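Local coordinates for D7 protein (Anopheles stephensi, PDB 3NHI) that binds and sequesters host cysteinyl leukotrienes and also binds thromboxane A2 analogues, aiding blood feeding by female mosquitoes, at residues A104-S108 with C109-Y113; G152-F155 with H156-C159; G235-A238 with Y239-Y242; P280-V283 with K284-K288. All coordinates share one frame; numbering follows the deposited sequence.

Interaction 1: residues A104-S108 with C109-Y113; sequences AKSGS and CVDLY
Asp111 OD2 is gripped twice by Ser106, and this double hold is the centre of the contact. The hydroxyl OG donates to OD2 at 2.6 Å from above the carboxylate plane, while Ser106 N donates to the same oxygen from the opposite face, on its anti side, at 3.0 Å. Between them the two donors fix the rotation of the carboxylate, and this one amide and one hydroxyl would probably help to stabilise its negative charge. Ser108, the residue just before the helix, accepts through OG from Asp111 N at 3.1 Å, with an N-H...O angle of 154°. A chi1 of 65°, which sets OG between its own backbone N and carbonyl carbon, turns the hydroxyl toward that amide. Asp111 is therefore held at its backbone by one serine and at its side chain by another.

The second shell shapes the loop that presents these donors. Ser106 OG also accepts from Ser108 N, an ST turn, and Ala104 to Gly107 form a type II' beta turn closed by Gly107 N to Ala104 O at 2.9 Å. On the inner side, Ala104 CB rests on Leu112 CD2 at 3.8 Å, and both residues touch Phe69. The first helical backbone bond runs from Leu112 N to Ser108 O. Farther out, Gly107 O accepts from Lys53 NZ, and Cys109 is joined by a disulfide to Cys50 of helix 46-58. A serine N-cap, preceded by an ST turn and a type II' beta turn, thus opens helix 109-130 in the odorant-binding-protein fold.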
loop_
_atom_site.group_PDB
_atom_site.type_symbol
_atom_site.label_atom_id
_atom_site.label_comp_id
_atom_site.label_asym_id
_atom_site.label_seq_id
_atom_site.Cartn_x
_atom_site.Cartn_y
_atom_site.Cartn_z
ATOM N N ALA A 104 11.742 12.495 19.204
ATOM C CA ALA A 104 12.224 11.653 18.105
ATOM C C ALA A 104 13.728 11.422 18.170
ATOM O O ALA A 104 14.225 10.438 17.615
ATOM C CB ALA A 104 11.840 12.251 16.772
ATOM N N LYS A 105 14.439 12.318 18.852
ATOM C CA LYS A 105 15.907 12.242 18.958
ATOM C C LYS A 105 16.533 12.078 17.563
ATOM O O LYS A 105 16.311 12.921 16.695
ATOM C CB LYS A 105 16.339 11.171 19.976
ATOM C CG LYS A 105 15.905 11.490 21.400
ATOM C CD LYS A 105 16.466 10.518 22.424
ATOM C CE LYS A 105 16.034 10.922 23.818
ATOM N NZ LYS A 105 16.520 9.983 24.865
ATOM N N SER A 106 17.285 11.001 17.326
ATOM C CA SER A 106 17.973 10.826 16.042
ATOM C C SER A 106 17.051 10.418 14.890
ATOM O O SER A 106 17.406 10.558 13.712
ATOM C CB SER A 106 19.116 9.810 16.169
ATOM O OG SER A 106 18.617 8.480 16.150
ATOM N N GLY A 107 15.866 9.909 15.227
ATOM C CA GLY A 107 14.956 9.377 14.227
ATOM C C GLY A 107 15.270 7.942 13.830
ATOM O O GLY A 107 14.636 7.398 12.927
ATOM N N SER A 108 16.241 7.327 14.506
ATOM C CA SER A 108 16.557 5.912 14.290
ATOM C C SER A 108 15.364 5.043 14.682
ATOM O O SER A 108 14.455 5.482 15.403
ATOM C CB SER A 108 17.763 5.506 15.128
ATOM O OG SER A 108 17.465 5.602 16.516
ATOM N N CYS A 109 15.369 3.800 14.219
ATOM C CA CYS A 109 14.310 2.864 14.591
ATOM C C CYS A 109 14.140 2.785 16.108
ATOM O O CYS A 109 13.018 2.898 16.608
ATOM C CB CYS A 109 14.595 1.473 14.058
ATOM S SG CYS A 109 14.644 1.337 12.282
ATOM N N VAL A 110 15.237 2.610 16.847
ATOM C CA VAL A 110 15.127 2.458 18.296
ATOM C C VAL A 110 14.668 3.748 18.984
ATOM O O VAL A 110 13.893 3.690 19.944
ATOM C CB VAL A 110 16.416 1.865 18.945
ATOM C CG1 VAL A 110 17.576 2.864 18.935
ATOM C CG2 VAL A 110 16.131 1.379 20.361
ATOM N N ASP A 111 15.116 4.897 18.479
ATOM C CA ASP A 111 14.716 6.176 19.072
ATOM C C ASP A 111 13.217 6.402 18.906
ATOM O O ASP A 111 12.541 6.823 19.851
ATOM C CB ASP A 111 15.522 7.352 18.496
ATOM C CG ASP A 111 16.893 7.500 19.140
ATOM O OD1 ASP A 111 17.161 6.840 20.165
ATOM O OD2 ASP A 111 17.691 8.309 18.627
ATOM N N LEU A 112 12.684 6.087 17.729
ATOM C CA LEU A 112 11.248 6.246 17.503
ATOM C C LEU A 112 10.435 5.226 18.293
ATOM O O LEU A 112 9.418 5.573 18.874
ATOM C CB LEU A 112 10.919 6.207 16.008
ATOM C CG LEU A 112 11.585 7.299 15.166
ATOM C CD1 LEU A 112 11.138 7.158 13.746
ATOM C CD2 LEU A 112 11.258 8.700 15.688
ATOM N N TYR A 113 10.893 3.979 18.321
ATOM C CA TYR A 113 10.264 2.953 19.146
ATOM C C TYR A 113 10.210 3.365 20.616
ATOM O O TYR A 113 9.150 3.287 21.244
ATOM C CB TYR A 113 11.006 1.633 18.986
ATOM C CG TYR A 113 10.511 0.503 19.867
ATOM C CD1 TYR A 113 9.529 -0.375 19.409
ATOM C CD2 TYR A 113 11.037 0.300 21.145
ATOM C CE1 TYR A 113 9.083 -1.434 20.193
ATOM C CE2 TYR A 113 10.593 -0.759 21.945
ATOM C CZ TYR A 113 9.620 -1.620 21.457
ATOM O OH TYR A 113 9.174 -2.663 22.243
#

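Interaction 2: residues G152-F155 with H156-C159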
loop_
_atom_site.group_PDB
_atom_site.type_symbol
_atom_site.label_atom_id
_atom_site.label_comp_id
_atom_site.label_asym_id
_atom_site.label_seq_id
_atom_site.Cartn_x
_atom_site.Cartn_y
_atom_site.Cartn_z
ATOM N N GLY A 152 -10.003 -7.803 -1.569
ATOM C CA GLY A 152 -10.442 -8.827 -2.518
ATOM C C GLY A 152 -10.624 -8.294 -3.926
ATOM O O GLY A 152 -10.874 -9.061 -4.855
ATOM N N GLU A 153 -10.494 -6.979 -4.091
ATOM C CA GLU A 153 -10.663 -6.322 -5.383
ATOM C C GLU A 153 -9.293 -5.838 -5.829
ATOM O O GLU A 153 -8.618 -5.131 -5.078
ATOM C CB GLU A 153 -11.613 -5.125 -5.236
ATOM C CG GLU A 153 -11.828 -4.294 -6.493
ATOM C CD GLU A 153 -12.745 -3.098 -6.255
ATOM O OE1 GLU A 153 -12.807 -2.587 -5.114
ATOM O OE2 GLU A 153 -13.389 -2.641 -7.218
ATOM N N SER A 154 -8.866 -6.193 -7.040
ATOM C CA SER A 154 -7.553 -5.712 -7.505
ATOM C C SER A 154 -7.641 -4.249 -7.892
ATOM O O SER A 154 -8.721 -3.748 -8.236
ATOM C CB SER A 154 -7.034 -6.542 -8.684
ATOM O OG SER A 154 -7.830 -6.352 -9.848
ATOM N N PHE A 155 -6.504 -3.555 -7.851
ATOM C CA PHE A 155 -6.510 -2.204 -8.382
ATOM C C PHE A 155 -6.893 -2.169 -9.848
ATOM O O PHE A 155 -7.597 -1.256 -10.277
ATOM C CB PHE A 155 -5.207 -1.437 -8.103
ATOM C CG PHE A 155 -5.335 -0.475 -6.954
ATOM C CD1 PHE A 155 -6.190 0.626 -7.061
ATOM C CD2 PHE A 155 -4.641 -0.681 -5.753
ATOM C CE1 PHE A 155 -6.367 1.504 -5.987
ATOM C CE2 PHE A 155 -4.810 0.204 -4.675
ATOM C CZ PHE A 155 -5.668 1.297 -4.795
ATOM N N HIS A 156 -6.476 -3.186 -10.606
ATOM C CA HIS A 156 -6.817 -3.203 -12.024
ATOM C C HIS A 156 -8.334 -3.253 -12.225
ATOM O O HIS A 156 -8.858 -2.555 -13.086
ATOM C CB HIS A 156 -6.129 -4.362 -12.745
ATOM C CG HIS A 156 -4.639 -4.373 -12.591
ATOM N ND1 HIS A 156 -4.018 -4.427 -11.360
ATOM C CD2 HIS A 156 -3.648 -4.379 -13.515
ATOM C CE1 HIS A 156 -2.706 -4.435 -11.537
ATOM N NE2 HIS A 156 -2.457 -4.411 -12.834
ATOM N N ALA A 157 -9.038 -4.050 -11.421
ATOM C CA ALA A 157 -10.494 -4.128 -11.530
ATOM C C ALA A 157 -11.184 -2.868 -11.022
ATOM O O ALA A 157 -12.136 -2.383 -11.650
ATOM C CB ALA A 157 -11.011 -5.350 -10.797
ATOM N N TYR A 158 -10.718 -2.353 -9.884
ATOM C CA TYR A 158 -11.240 -1.111 -9.339
ATOM C C TYR A 158 -11.124 0.023 -10.364
ATOM O O TYR A 158 -12.082 0.770 -10.610
ATOM C CB TYR A 158 -10.498 -0.761 -8.038
ATOM C CG TYR A 158 -10.819 0.617 -7.524
ATOM C CD1 TYR A 158 -11.883 0.828 -6.652
ATOM C CD2 TYR A 158 -10.074 1.727 -7.947
ATOM C CE1 TYR A 158 -12.187 2.116 -6.190
ATOM C CE2 TYR A 158 -10.376 3.001 -7.505
ATOM C CZ TYR A 158 -11.423 3.191 -6.635
ATOM O OH TYR A 158 -11.697 4.479 -6.219
ATOM N N CYS A 159 -9.949 0.133 -10.976
ATOM C CA CYS A 159 -9.663 1.195 -11.932
ATOM C C CYS A 159 -10.418 1.009 -13.248
ATOM O O CYS A 159 -10.875 1.989 -13.838
ATOM C CB CYS A 159 -8.159 1.282 -12.171
ATOM S SG CYS A 159 -7.229 1.758 -10.679
#
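Ser154 OG meets Ala157 N at 3.0 Å, a serine N-cap at the start of helix 155-163 in the PBP/GOBP family region. Its chi1 of 67° swings the hydroxyl over the first turn, where it can take up an amide that has no earlier turn to bond to. The same oxygen is also bonded to Glu262 of helix 251-266, and Phe155 N to Ser265 there, which moors the cap to a neighbouring helix. Routine helical bonds follow, from Tyr158 N to Ser154 O and from Cys159 N to Phe155 O.

The tight part lies around the buried Phe155, whose CD1 comes to 3.9 Å from Cys159 SG and 4.1 Å from Tyr158 CD2. Phe155 and Tyr158 form an offset edge-to-face pair: the edge of the Phe155 ring is turned to the face of Tyr158, with centroids 6.0 Å apart and planes at 82°. The sulfur, at the edge of the Phe155 ring, continues into the disulfide with Cys192. Tyr158 OH reaches past the contact to Glu147 O.

Glu153 belongs to the looser, partly exposed side, where it touches without bonding. With CG anti to the backbone N (chi1 177°) and the chain extended, its carboxylate crosses Tyr158 at a slant, while OE1 accepts from Gln150 N. OE2 lies at the edge of the tyrosine ring, 3.4 Å from Tyr158 CA.

Interaction 3: residues G235-A238 with Y239-Y242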
loop_
_atom_site.group_PDB
_atom_site.type_symbol
_atom_site.label_atom_id
_atom_site.label_comp_id
_atom_site.label_asym_id
_atom_site.label_seq_id
_atom_site.Cartn_x
_atom_site.Cartn_y
_atom_site.Cartn_z
ATOM N N GLY A 235 7.894 11.065 -22.189
ATOM C CA GLY A 235 6.611 11.185 -21.547
ATOM C C GLY A 235 6.740 10.809 -20.092
ATOM O O GLY A 235 7.591 9.991 -19.704
ATOM N N SER A 236 5.887 11.423 -19.287
ATOM C CA SER A 236 5.949 11.238 -17.850
ATOM C C SER A 236 4.601 10.833 -17.260
ATOM O O SER A 236 4.426 10.856 -16.042
ATOM C CB SER A 236 6.485 12.505 -17.174
ATOM O OG SER A 236 5.585 13.580 -17.350
ATOM N N GLU A 237 3.663 10.442 -18.121
ATOM C CA GLU A 237 2.380 9.916 -17.651
ATOM C C GLU A 237 2.493 8.422 -17.406
ATOM O O GLU A 237 3.301 7.739 -18.049
ATOM C CB GLU A 237 1.267 10.194 -18.661
ATOM C CG GLU A 237 1.047 11.682 -18.890
ATOM C CD GLU A 237 -0.039 12.011 -19.896
ATOM O OE1 GLU A 237 -0.693 11.088 -20.433
ATOM O OE2 GLU A 237 -0.233 13.222 -20.151
ATOM N N ALA A 238 1.681 7.911 -16.478
ATOM C CA ALA A 238 1.624 6.476 -16.226
ATOM C C ALA A 238 1.525 5.672 -17.522
ATOM O O ALA A 238 2.276 4.718 -17.721
ATOM C CB ALA A 238 0.462 6.145 -15.309
ATOM N N TYR A 239 0.607 6.071 -18.407
ATOM C CA TYR A 239 0.427 5.376 -19.679
ATOM C C TYR A 239 1.690 5.335 -20.525
ATOM O O TYR A 239 1.968 4.316 -21.160
ATOM C CB TYR A 239 -0.735 5.971 -20.480
ATOM C CG TYR A 239 -1.026 5.174 -21.727
ATOM C CD1 TYR A 239 -1.607 3.903 -21.640
ATOM C CD2 TYR A 239 -0.680 5.661 -22.983
ATOM C CE1 TYR A 239 -1.870 3.149 -22.778
ATOM C CE2 TYR A 239 -0.942 4.923 -24.125
ATOM C CZ TYR A 239 -1.530 3.663 -24.014
ATOM O OH TYR A 239 -1.775 2.918 -25.143
ATOM N N ASP A 240 2.468 6.417 -20.503
ATOM C CA ASP A 240 3.737 6.445 -21.239
ATOM C C ASP A 240 4.699 5.369 -20.762
ATOM O O ASP A 240 5.273 4.638 -21.579
ATOM C CB ASP A 240 4.388 7.822 -21.166
ATOM C CG ASP A 240 3.496 8.916 -21.714
ATOM O OD1 ASP A 240 2.863 8.702 -22.772
ATOM O OD2 ASP A 240 3.440 9.991 -21.091
ATOM N N TYR A 241 4.856 5.245 -19.441
ATOM C CA TYR A 241 5.744 4.226 -18.874
ATOM C C TYR A 241 5.251 2.817 -19.157
ATOM O O TYR A 241 6.029 1.936 -19.492
ATOM C CB TYR A 241 5.935 4.438 -17.369
ATOM C CG TYR A 241 6.606 5.750 -17.037
ATOM C CD1 TYR A 241 5.931 6.726 -16.313
ATOM C CD2 TYR A 241 7.894 6.023 -17.483
ATOM C CE1 TYR A 241 6.529 7.946 -16.029
ATOM C CE2 TYR A 241 8.511 7.231 -17.188
ATOM C CZ TYR A 241 7.825 8.186 -16.453
ATOM O OH TYR A 241 8.414 9.402 -16.169
ATOM N N TYR A 242 3.942 2.627 -19.045
ATOM C CA TYR A 242 3.311 1.362 -19.372
ATOM C C TYR A 242 3.610 0.945 -20.826
ATOM O O TYR A 242 4.019 -0.190 -21.068
ATOM C CB TYR A 242 1.813 1.512 -19.117
ATOM C CG TYR A 242 0.933 0.342 -19.478
ATOM C CD1 TYR A 242 0.976 -0.856 -18.762
ATOM C CD2 TYR A 242 0.025 0.447 -20.526
ATOM C CE1 TYR A 242 0.148 -1.916 -19.094
ATOM C CE2 TYR A 242 -0.814 -0.605 -20.853
ATOM C CZ TYR A 242 -0.750 -1.781 -20.137
ATOM O OH TYR A 242 -1.571 -2.841 -20.463
HETATM O O HOH W 1 0.097 9.202 -22.486
#
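Glu237 occupies the N-cap position, with an extended backbone, and from Ala238 onward the chain turns helical into 239-242. Two backbone bonds carry the first turn: Tyr242 N to Ala238 O at 3.0 Å, and a longer one from Tyr241 N to Glu237 O at 3.3 Å.

The cap is made from inside the helix: Asp240, three residues after Glu237, reaches back to the loop, and its OD2 accepts from Glu237 N at 3.0 Å, one half of a capping box. The donor lies on the anti side of the carboxylate, 25° out of its plane. A chi1 of -58°, with CG beside the backbone N, folds the acid toward the helix start, where its charge would probably interact favourably with the helix dipole. Closely packed around the same oxygen are Gly235 CA and Glu237 CB, the latter at 3.3 Å. The two acids cross at a slant with like charges near each other, Glu237 OE1 standing 4.3 Å from Asp240 OD2. A water between them donates to both, at 2.9 Å to Glu237 OE1 and 2.8 Å to Asp240 OD1, and probably eases their repulsion.

Around the turn from the acids, the Tyr241 ring lies back along the loop. Its CE1 approaches Ser236 O, and its OH comes to 3.5 Å from Ser236 CA, while Ala238 CA meets the ring edge.

The remaining residues fasten the helix start to its surroundings. Ala238 packs on Phe194 of helix 184-196 and, like Tyr241, on Met200 of strand 200-201; Tyr242 reaches Ile190, and Tyr239 lies on Leu186 with its OH bonded to Gly182 N.

Interaction 4: residues P280-V283 with K284-K288; sequences PEKV and KEEMK
Residues 280-288 make a short alpha-helix near the C terminus, its i to i+4 bonds running in sequence from Lys284 N to Pro280 O through to Met287 N to Val283 O. Pro280 sits in its first turn. Side chains three or four residues apart are thereby brought together on the same side of the helix.

In one such pair Lys282 and Glu286 form an i to i+4 salt bridge, NZ to OE1 at 3.3 Å. The lysine starts with CG anti to its backbone nitrogen (chi1 -176°), then bends at chi2 and again at chi4, which carries its ammonium group over to the acid, where it also lies 3.5 Å from Glu286 CG. Lys275 is the stronger partner of the same OE1, so that oxygen lies between two lysines, and its charge would probably be stabilised by both.

Val283 and Met287 make an apolar pair, side by side and pointing the same way. Val283 CG1 meets Met287 CE at 4.1 Å, and both residues are buried against helix 251-266, Val283 on Phe260 and Met287 on Glu262. Lys284 instead lays its chain back along the first turn, with CG 3.4 Å from Pro280 O and NZ near the proline's CB.

A third pairing lies on a more exposed side, where Lys288 NZ bridges to Glu285 OE1 at 2.8 Å, approaching the syn side of the carboxylate. That same oxygen accepts a further hydrogen bond from a water, which also donates to the carbonyl oxygen of Glu281 at 2.7 Å.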
loop_
_atom_site.group_PDB
_atom_site.type_symbol
_atom_site.label_atom_id
_atom_site.label_comp_id
_atom_site.label_asym_id
_atom_site.label_seq_id
_atom_site.Cartn_x
_atom_site.Cartn_y
_atom_site.Cartn_z
ATOM N N PRO A 280 3.282 -17.720 -13.872
ATOM C CA PRO A 280 2.123 -16.951 -14.342
ATOM C C PRO A 280 0.798 -17.716 -14.288
ATOM O O PRO A 280 -0.237 -17.125 -14.001
ATOM C CB PRO A 280 2.499 -16.599 -15.782
ATOM C CG PRO A 280 3.981 -16.587 -15.781
ATOM C CD PRO A 280 4.368 -17.715 -14.870
ATOM N N GLU A 281 0.826 -19.021 -14.531
ATOM C CA GLU A 281 -0.401 -19.820 -14.515
ATOM C C GLU A 281 -1.002 -19.912 -13.112
ATOM O O GLU A 281 -2.223 -19.824 -12.941
ATOM C CB GLU A 281 -0.142 -21.214 -15.098
ATOM C CG GLU A 281 0.195 -21.221 -16.593
ATOM C CD GLU A 281 1.510 -20.510 -16.939
ATOM O OE1 GLU A 281 2.514 -20.648 -16.193
ATOM O OE2 GLU A 281 1.527 -19.793 -17.967
ATOM N N LYS A 282 -0.144 -20.056 -12.104
ATOM C CA LYS A 282 -0.604 -20.082 -10.716
ATOM C C LYS A 282 -1.233 -18.743 -10.322
ATOM O O LYS A 282 -2.273 -18.708 -9.656
ATOM C CB LYS A 282 0.546 -20.444 -9.765
ATOM C CG LYS A 282 0.148 -20.581 -8.297
ATOM C CD LYS A 282 -0.710 -21.831 -8.054
ATOM C CE LYS A 282 -0.849 -22.149 -6.566
ATOM N NZ LYS A 282 -1.339 -20.986 -5.781
ATOM N N VAL A 283 -0.602 -17.648 -10.738
ATOM C CA VAL A 283 -1.135 -16.309 -10.481
ATOM C C VAL A 283 -2.551 -16.173 -11.053
ATOM O O VAL A 283 -3.467 -15.713 -10.362
ATOM C CB VAL A 283 -0.195 -15.207 -11.040
ATOM C CG1 VAL A 283 -0.869 -13.833 -10.985
ATOM C CG2 VAL A 283 1.097 -15.178 -10.263
ATOM N N LYS A 284 -2.730 -16.595 -12.298
ATOM C CA LYS A 284 -4.039 -16.535 -12.938
ATOM C C LYS A 284 -5.091 -17.356 -12.192
ATOM O O LYS A 284 -6.204 -16.884 -11.968
ATOM C CB LYS A 284 -3.936 -16.939 -14.404
ATOM C CG LYS A 284 -3.164 -15.927 -15.240
ATOM C CD LYS A 284 -3.168 -16.286 -16.714
ATOM C CE LYS A 284 -2.360 -15.292 -17.536
ATOM N NZ LYS A 284 -0.898 -15.443 -17.315
ATOM N N GLU A 285 -4.728 -18.565 -11.766
ATOM C CA GLU A 285 -5.652 -19.398 -10.987
ATOM C C GLU A 285 -6.055 -18.738 -9.672
ATOM O O GLU A 285 -7.230 -18.739 -9.302
ATOM C CB GLU A 285 -5.071 -20.801 -10.760
ATOM C CG GLU A 285 -5.024 -21.657 -12.027
ATOM C CD GLU A 285 -6.379 -21.754 -12.734
ATOM O OE1 GLU A 285 -6.448 -21.421 -13.935
ATOM O OE2 GLU A 285 -7.372 -22.148 -12.086
ATOM N N GLU A 286 -5.088 -18.146 -8.975
ATOM C CA GLU A 286 -5.376 -17.431 -7.733
ATOM C C GLU A 286 -6.274 -16.212 -7.956
ATOM O O GLU A 286 -7.144 -15.917 -7.130
ATOM C CB GLU A 286 -4.071 -17.023 -7.056
ATOM C CG GLU A 286 -3.301 -18.189 -6.453
ATOM C CD GLU A 286 -3.642 -18.400 -4.995
ATOM O OE1 GLU A 286 -2.695 -18.436 -4.179
ATOM O OE2 GLU A 286 -4.846 -18.499 -4.660
ATOM N N MET A 287 -6.084 -15.518 -9.080
ATOM C CA MET A 287 -6.890 -14.333 -9.378
ATOM C C MET A 287 -8.353 -14.668 -9.648
ATOM O O MET A 287 -9.224 -13.848 -9.401
ATOM C CB MET A 287 -6.302 -13.529 -10.535
ATOM C CG MET A 287 -5.069 -12.729 -10.125
ATOM S SD MET A 287 -4.773 -11.269 -11.148
ATOM C CE MET A 287 -4.191 -12.029 -12.661
ATOM N N LYS A 288 -8.618 -15.880 -10.133
ATOM C CA LYS A 288 -9.993 -16.304 -10.416
ATOM C C LYS A 288 -10.863 -16.348 -9.155
ATOM O O LYS A 288 -12.088 -16.223 -9.238
ATOM C CB LYS A 288 -10.002 -17.659 -11.130
ATOM C CG LYS A 288 -9.482 -17.611 -12.545
ATOM C CD LYS A 288 -9.409 -19.007 -13.125
ATOM C CE LYS A 288 -8.931 -18.961 -14.554
ATOM N NZ LYS A 288 -8.724 -20.329 -15.119
HETATM O O HOH W 2 -3.766 -20.636 -15.050
#

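In the fold
Following the chain from the N terminus, the four contacts come in series, none nesting within or crossing another. Interaction 1 closes the loop between helices 89-101 and 109-130, beside the disulfide to helix 46-58. Interaction 2 starts helix 155-163 on the opposite side of the chain's centre, about 36 Å away between centres. Interaction 3 begins helix 238-246; like interaction 2 it borders helix 184-196, and their nearest atoms are about 7 Å apart. Interaction 4 runs along the late helix 280-288, and interactions 2 and 4 both lean on helix 251-266. Three helix starts and one helix body thus illustrate how local bonding combines with tertiary anchoring.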